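PDB 2YWD: glutamine amidotransferase subunit pdxT from Thermus thermophilus, which probably hydrolyses glutamine to glutamate and ammonia, which is channelled to the partner subunit PdxS for the synthesis of pyridoxal 5'-phosphate. Local coordinates for residues V5-K18 with L21-K33. Residues are numbered along the deposited sequence; the frame is centred on the assembly and turned at random.
Sequences VGVLALQGDFREHK and LKRLGIEAKEVRK
Ala9 CB sits over the centre of one face of the Arg32 guanidinium, 4.0 Å from CZ, and also over the centre of one face of the Phe14 ring. These two flat groups stand nearly perpendicular, their planes 82° apart, with Phe14 CZ 3.8 Å from Arg32 NH2. The guanidinium is held by a salt bridge from NH2 to Glu30 OE1, while a water links Arg32 NE to Ala9 O. Bends at chi3 and chi4 (72° and -62°) lay the Lys18 chain across Glu30 at about a right angle, CE 3.3 Å from OE2; NZ stays beyond salt-bridge range.

Val5-Leu8 and Lys29-Val31 pair in parallel through four alternating backbone bonds, from Lys29 N to Val5 O (2.9 Å) through Ala9 N to Val31 O (2.8 Å). Beneath the helix, Leu21 CD1 meets Val5 CG1 (3.8 Å) and Val7 CG2 (3.9 Å). A Schellman motif at Gly25 ends that helix.

This is a beta-alpha-beta unit at the sheet border: strand 29-31 is outermost, and strand 5-8 also pairs with strand 42-45. His17, hydrogen-bonded to Thr80 and His182, touches Glu174 of the predicted charge relay, and helix 180-189 packs against Val5 and Leu21.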
loop_
_atom_site.group_PDB
_atom_site.type_symbol
_atom_site.label_atom_id
_atom_site.label_comp_id
_atom_site.label_asym_id
_atom_site.label_seq_id
_atom_site.Cartn_x
_atom_site.Cartn_y
_atom_site.Cartn_z
ATOM N N VAL A 5 5.935 2.886 -13.681
ATOM C CA VAL A 5 5.025 2.775 -12.539
ATOM C C VAL A 5 3.945 1.732 -12.803
ATOM O O VAL A 5 3.257 1.775 -13.824
ATOM C CB VAL A 5 4.332 4.119 -12.229
ATOM C CG1 VAL A 5 3.466 3.980 -10.983
ATOM C CG2 VAL A 5 5.371 5.218 -12.031
ATOM N N GLY A 6 3.792 0.793 -11.877
ATOM C CA GLY A 6 2.782 -0.228 -12.056
ATOM C C GLY A 6 1.844 -0.342 -10.872
ATOM O O GLY A 6 2.118 0.179 -9.789
ATOM N N VAL A 7 0.720 -1.013 -11.097
ATOM C CA VAL A 7 -0.271 -1.257 -10.053
ATOM C C VAL A 7 -0.573 -2.748 -10.153
ATOM O O VAL A 7 -0.900 -3.236 -11.233
ATOM C CB VAL A 7 -1.574 -0.464 -10.294
ATOM C CG1 VAL A 7 -2.555 -0.716 -9.150
ATOM C CG2 VAL A 7 -1.269 1.026 -10.404
ATOM N N LEU A 8 -0.432 -3.474 -9.046
ATOM C CA LEU A 8 -0.699 -4.912 -9.052
ATOM C C LEU A 8 -2.163 -5.090 -9.423
ATOM O O LEU A 8 -3.044 -4.528 -8.772
ATOM C CB LEU A 8 -0.419 -5.514 -7.675
ATOM C CG LEU A 8 -0.394 -7.042 -7.597
ATOM C CD1 LEU A 8 0.697 -7.598 -8.510
ATOM C CD2 LEU A 8 -0.139 -7.461 -6.161
ATOM N N ALA A 9 -2.421 -5.862 -10.476
ATOM C CA ALA A 9 -3.789 -6.061 -10.950
ATOM C C ALA A 9 -4.249 -7.516 -10.965
ATOM O O ALA A 9 -4.831 -7.979 -11.945
ATOM C CB ALA A 9 -3.936 -5.460 -12.344
ATOM N N LEU A 10 -3.994 -8.231 -9.878
ATOM C CA LEU A 10 -4.403 -9.622 -9.778
ATOM C C LEU A 10 -5.851 -9.715 -9.309
ATOM O O LEU A 10 -6.583 -10.633 -9.688
ATOM C CB LEU A 10 -3.494 -10.362 -8.796
ATOM C CG LEU A 10 -2.018 -10.438 -9.198
ATOM C CD1 LEU A 10 -1.235 -11.151 -8.112
ATOM C CD2 LEU A 10 -1.883 -11.167 -10.529
ATOM N N GLN A 11 -6.253 -8.749 -8.487
ATOM C CA GLN A 11 -7.603 -8.690 -7.930
ATOM C C GLN A 11 -7.783 -7.335 -7.272
ATOM O O GLN A 11 -6.809 -6.683 -6.899
ATOM C CB GLN A 11 -7.777 -9.781 -6.865
ATOM C CG GLN A 11 -9.166 -9.892 -6.212
ATOM C CD GLN A 11 -9.483 -8.792 -5.192
ATOM O OE1 GLN A 11 -8.631 -8.394 -4.393
ATOM N NE2 GLN A 11 -10.726 -8.317 -5.204
ATOM N N GLY A 12 -9.026 -6.897 -7.142
ATOM C CA GLY A 12 -9.248 -5.644 -6.453
ATOM C C GLY A 12 -9.359 -4.362 -7.238
ATOM O O GLY A 12 -9.526 -4.349 -8.456
ATOM N N ASP A 13 -9.218 -3.268 -6.502
ATOM C CA ASP A 13 -9.377 -1.937 -7.047
ATOM C C ASP A 13 -8.145 -1.205 -7.567
ATOM O O ASP A 13 -7.807 -0.113 -7.103
ATOM C CB ASP A 13 -10.121 -1.108 -6.003
ATOM C CG ASP A 13 -11.424 -1.776 -5.574
ATOM O OD1 ASP A 13 -12.176 -2.215 -6.469
ATOM O OD2 ASP A 13 -11.701 -1.870 -4.359
ATOM N N PHE A 14 -7.491 -1.809 -8.553
ATOM C CA PHE A 14 -6.311 -1.213 -9.168
ATOM C C PHE A 14 -6.751 -0.093 -10.110
ATOM O O PHE A 14 -6.005 0.847 -10.361
ATOM C CB PHE A 14 -5.522 -2.283 -9.936
ATOM C CG PHE A 14 -6.358 -3.086 -10.899
ATOM C CD1 PHE A 14 -6.635 -2.607 -12.178
ATOM C CD2 PHE A 14 -6.885 -4.316 -10.516
ATOM C CE1 PHE A 14 -7.429 -3.346 -13.063
ATOM C CE2 PHE A 14 -7.677 -5.062 -11.390
ATOM C CZ PHE A 14 -7.948 -4.576 -12.665
ATOM N N ARG A 15 -7.974 -0.200 -10.625
ATOM C CA ARG A 15 -8.520 0.807 -11.535
ATOM C C ARG A 15 -8.408 2.210 -10.939
ATOM O O ARG A 15 -7.921 3.132 -11.591
ATOM C CB ARG A 15 -9.991 0.490 -11.837
ATOM C CG ARG A 15 -10.724 1.530 -12.682
ATOM C CD ARG A 15 -12.192 1.127 -12.853
ATOM N NE ARG A 15 -12.882 1.053 -11.565
ATOM C CZ ARG A 15 -13.995 0.359 -11.339
ATOM N NH1 ARG A 15 -14.562 -0.336 -12.316
ATOM N NH2 ARG A 15 -14.540 0.352 -10.129
ATOM N N GLU A 16 -8.852 2.366 -9.695
ATOM C CA GLU A 16 -8.811 3.663 -9.028
ATOM C C GLU A 16 -7.402 4.251 -8.921
ATOM O O GLU A 16 -7.228 5.469 -9.001
ATOM C CB GLU A 16 -9.431 3.563 -7.630
ATOM C CG GLU A 16 -10.956 3.491 -7.594
ATOM C CD GLU A 16 -11.524 2.211 -8.185
ATOM O OE1 GLU A 16 -10.792 1.199 -8.273
ATOM O OE2 GLU A 16 -12.719 2.215 -8.550
ATOM N N HIS A 17 -6.397 3.399 -8.723
ATOM C CA HIS A 17 -5.020 3.889 -8.632
ATOM C C HIS A 17 -4.507 4.332 -10.002
ATOM O O HIS A 17 -3.769 5.316 -10.109
ATOM C CB HIS A 17 -4.095 2.814 -8.043
ATOM C CG HIS A 17 -4.093 2.774 -6.542
ATOM N ND1 HIS A 17 -3.524 3.766 -5.771
ATOM C CD2 HIS A 17 -4.577 1.855 -5.673
ATOM C CE1 HIS A 17 -3.655 3.459 -4.492
ATOM N NE2 HIS A 17 -4.291 2.303 -4.406
ATOM N N LYS A 18 -4.892 3.608 -11.049
ATOM C CA LYS A 18 -4.473 3.976 -12.400
ATOM C C LYS A 18 -5.038 5.357 -12.728
ATOM O O LYS A 18 -4.353 6.196 -13.305
ATOM C CB LYS A 18 -4.987 2.960 -13.421
ATOM C CG LYS A 18 -4.447 1.553 -13.237
ATOM C CD LYS A 18 -4.947 0.615 -14.336
ATOM C CE LYS A 18 -4.284 0.904 -15.685
ATOM N NZ LYS A 18 -4.571 2.267 -16.215
ATOM N N LEU A 21 -3.211 8.009 -10.834
ATOM C CA LEU A 21 -1.890 8.217 -11.418
ATOM C C LEU A 21 -1.926 9.058 -12.693
ATOM O O LEU A 21 -0.928 9.681 -13.057
ATOM C CB LEU A 21 -1.211 6.869 -11.689
ATOM C CG LEU A 21 -0.708 6.145 -10.431
ATOM C CD1 LEU A 21 -0.264 4.725 -10.771
ATOM C CD2 LEU A 21 0.447 6.936 -9.828
ATOM N N LYS A 22 -3.067 9.080 -13.373
ATOM C CA LYS A 22 -3.182 9.876 -14.590
ATOM C C LYS A 22 -2.986 11.357 -14.269
ATOM O O LYS A 22 -2.442 12.107 -15.076
ATOM C CB LYS A 22 -4.549 9.671 -15.247
ATOM C CG LYS A 22 -4.777 8.273 -15.798
ATOM C CD LYS A 22 -6.130 8.156 -16.499
ATOM C CE LYS A 22 -7.287 8.391 -15.535
ATOM N NZ LYS A 22 -8.619 8.195 -16.179
ATOM N N ARG A 23 -3.422 11.771 -13.082
ATOM C CA ARG A 23 -3.289 13.166 -12.673
ATOM C C ARG A 23 -1.829 13.565 -12.502
ATOM O O ARG A 23 -1.508 14.748 -12.384
ATOM C CB ARG A 23 -4.058 13.423 -11.373
ATOM C CG ARG A 23 -5.555 13.189 -11.504
ATOM C CD ARG A 23 -6.342 13.902 -10.413
ATOM N NE ARG A 23 -7.774 13.641 -10.540
ATOM C CZ ARG A 23 -8.356 12.485 -10.229
ATOM N NH1 ARG A 23 -7.631 11.478 -9.760
ATOM N NH2 ARG A 23 -9.662 12.329 -10.404
ATOM N N LEU A 24 -0.947 12.571 -12.478
ATOM C CA LEU A 24 0.478 12.827 -12.349
ATOM C C LEU A 24 1.132 12.653 -13.722
ATOM O O LEU A 24 2.356 12.660 -13.845
ATOM C CB LEU A 24 1.110 11.862 -11.339
ATOM C CG LEU A 24 0.630 11.972 -9.886
ATOM C CD1 LEU A 24 1.455 11.037 -9.013
ATOM C CD2 LEU A 24 0.774 13.404 -9.389
ATOM N N GLY A 25 0.298 12.494 -14.746
ATOM C CA GLY A 25 0.793 12.316 -16.100
ATOM C C GLY A 25 1.341 10.920 -16.343
ATOM O O GLY A 25 2.062 10.690 -17.316
ATOM N N ILE A 26 0.983 9.988 -15.464
ATOM C CA ILE A 26 1.455 8.606 -15.553
ATOM C C ILE A 26 0.422 7.642 -16.133
ATOM O O ILE A 26 -0.760 7.713 -15.807
ATOM C CB ILE A 26 1.860 8.075 -14.147
ATOM C CG1 ILE A 26 3.054 8.867 -13.599
ATOM C CG2 ILE A 26 2.185 6.585 -14.214
ATOM C CD1 ILE A 26 4.359 8.580 -14.296
ATOM N N GLU A 27 0.878 6.756 -17.013
ATOM C CA GLU A 27 0.017 5.730 -17.584
ATOM C C GLU A 27 0.500 4.458 -16.901
ATOM O O GLU A 27 1.496 3.861 -17.304
ATOM C CB GLU A 27 0.192 5.634 -19.102
ATOM C CG GLU A 27 -0.617 6.669 -19.867
ATOM C CD GLU A 27 -2.109 6.568 -19.581
ATOM O OE1 GLU A 27 -2.684 5.477 -19.794
ATOM O OE2 GLU A 27 -2.707 7.577 -19.143
ATOM N N ALA A 28 -0.206 4.076 -15.843
ATOM C CA ALA A 28 0.149 2.913 -15.044
ATOM C C ALA A 28 0.088 1.581 -15.772
ATOM O O ALA A 28 -0.833 1.311 -16.538
ATOM C CB ALA A 28 -0.730 2.859 -13.805
ATOM N N LYS A 29 1.088 0.748 -15.512
ATOM C CA LYS A 29 1.158 -0.575 -16.107
ATOM C C LYS A 29 0.444 -1.558 -15.184
ATOM O O LYS A 29 0.706 -1.597 -13.984
ATOM C CB LYS A 29 2.624 -0.989 -16.290
ATOM C CG LYS A 29 2.844 -2.473 -16.574
ATOM C CD LYS A 29 2.063 -2.948 -17.788
ATOM C CE LYS A 29 2.209 -4.456 -17.977
ATOM N NZ LYS A 29 1.425 -4.958 -19.146
ATOM N N GLU A 30 -0.476 -2.336 -15.741
ATOM C CA GLU A 30 -1.189 -3.325 -14.946
ATOM C C GLU A 30 -0.299 -4.552 -14.802
ATOM O O GLU A 30 0.073 -5.181 -15.789
ATOM C CB GLU A 30 -2.521 -3.692 -15.612
ATOM C CG GLU A 30 -3.594 -2.632 -15.427
ATOM C CD GLU A 30 -4.895 -2.970 -16.127
ATOM O OE1 GLU A 30 -5.218 -4.168 -16.247
ATOM O OE2 GLU A 30 -5.606 -2.032 -16.541
ATOM N N VAL A 31 0.061 -4.873 -13.564
ATOM C CA VAL A 31 0.925 -6.013 -13.293
ATOM C C VAL A 31 0.098 -7.261 -12.985
ATOM O O VAL A 31 -0.636 -7.303 -11.997
ATOM C CB VAL A 31 1.875 -5.707 -12.108
ATOM C CG1 VAL A 31 2.773 -6.900 -11.820
ATOM C CG2 VAL A 31 2.721 -4.483 -12.433
ATOM N N ARG A 32 0.208 -8.264 -13.850
ATOM C CA ARG A 32 -0.514 -9.519 -13.670
ATOM C C ARG A 32 0.426 -10.716 -13.741
ATOM O O ARG A 32 0.042 -11.830 -13.398
ATOM C CB ARG A 32 -1.600 -9.683 -14.733
ATOM C CG ARG A 32 -2.771 -8.736 -14.588
ATOM C CD ARG A 32 -3.959 -9.233 -15.395
ATOM N NE ARG A 32 -5.106 -8.344 -15.256
ATOM C CZ ARG A 32 -5.168 -7.125 -15.782
ATOM N NH1 ARG A 32 -4.145 -6.656 -16.487
ATOM N NH2 ARG A 32 -6.249 -6.376 -15.598
ATOM N N LYS A 33 1.652 -10.479 -14.196
ATOM C CA LYS A 33 2.653 -11.532 -14.312
ATOM C C LYS A 33 3.975 -11.026 -13.751
ATOM O O LYS A 33 4.224 -9.818 -13.735
ATOM C CB LYS A 33 2.833 -11.929 -15.779
ATOM C CG LYS A 33 1.586 -12.500 -16.429
ATOM C CD LYS A 33 1.819 -12.748 -17.913
ATOM C CE LYS A 33 0.593 -13.356 -18.581
ATOM N NZ LYS A 33 0.798 -13.543 -20.048
HETATM O O HOH W 1 4.346 3.857 -15.863
HETATM O O HOH W 2 -7.048 -8.822 -13.156
HETATM O O HOH W 3 -2.447 5.663 -15.148
#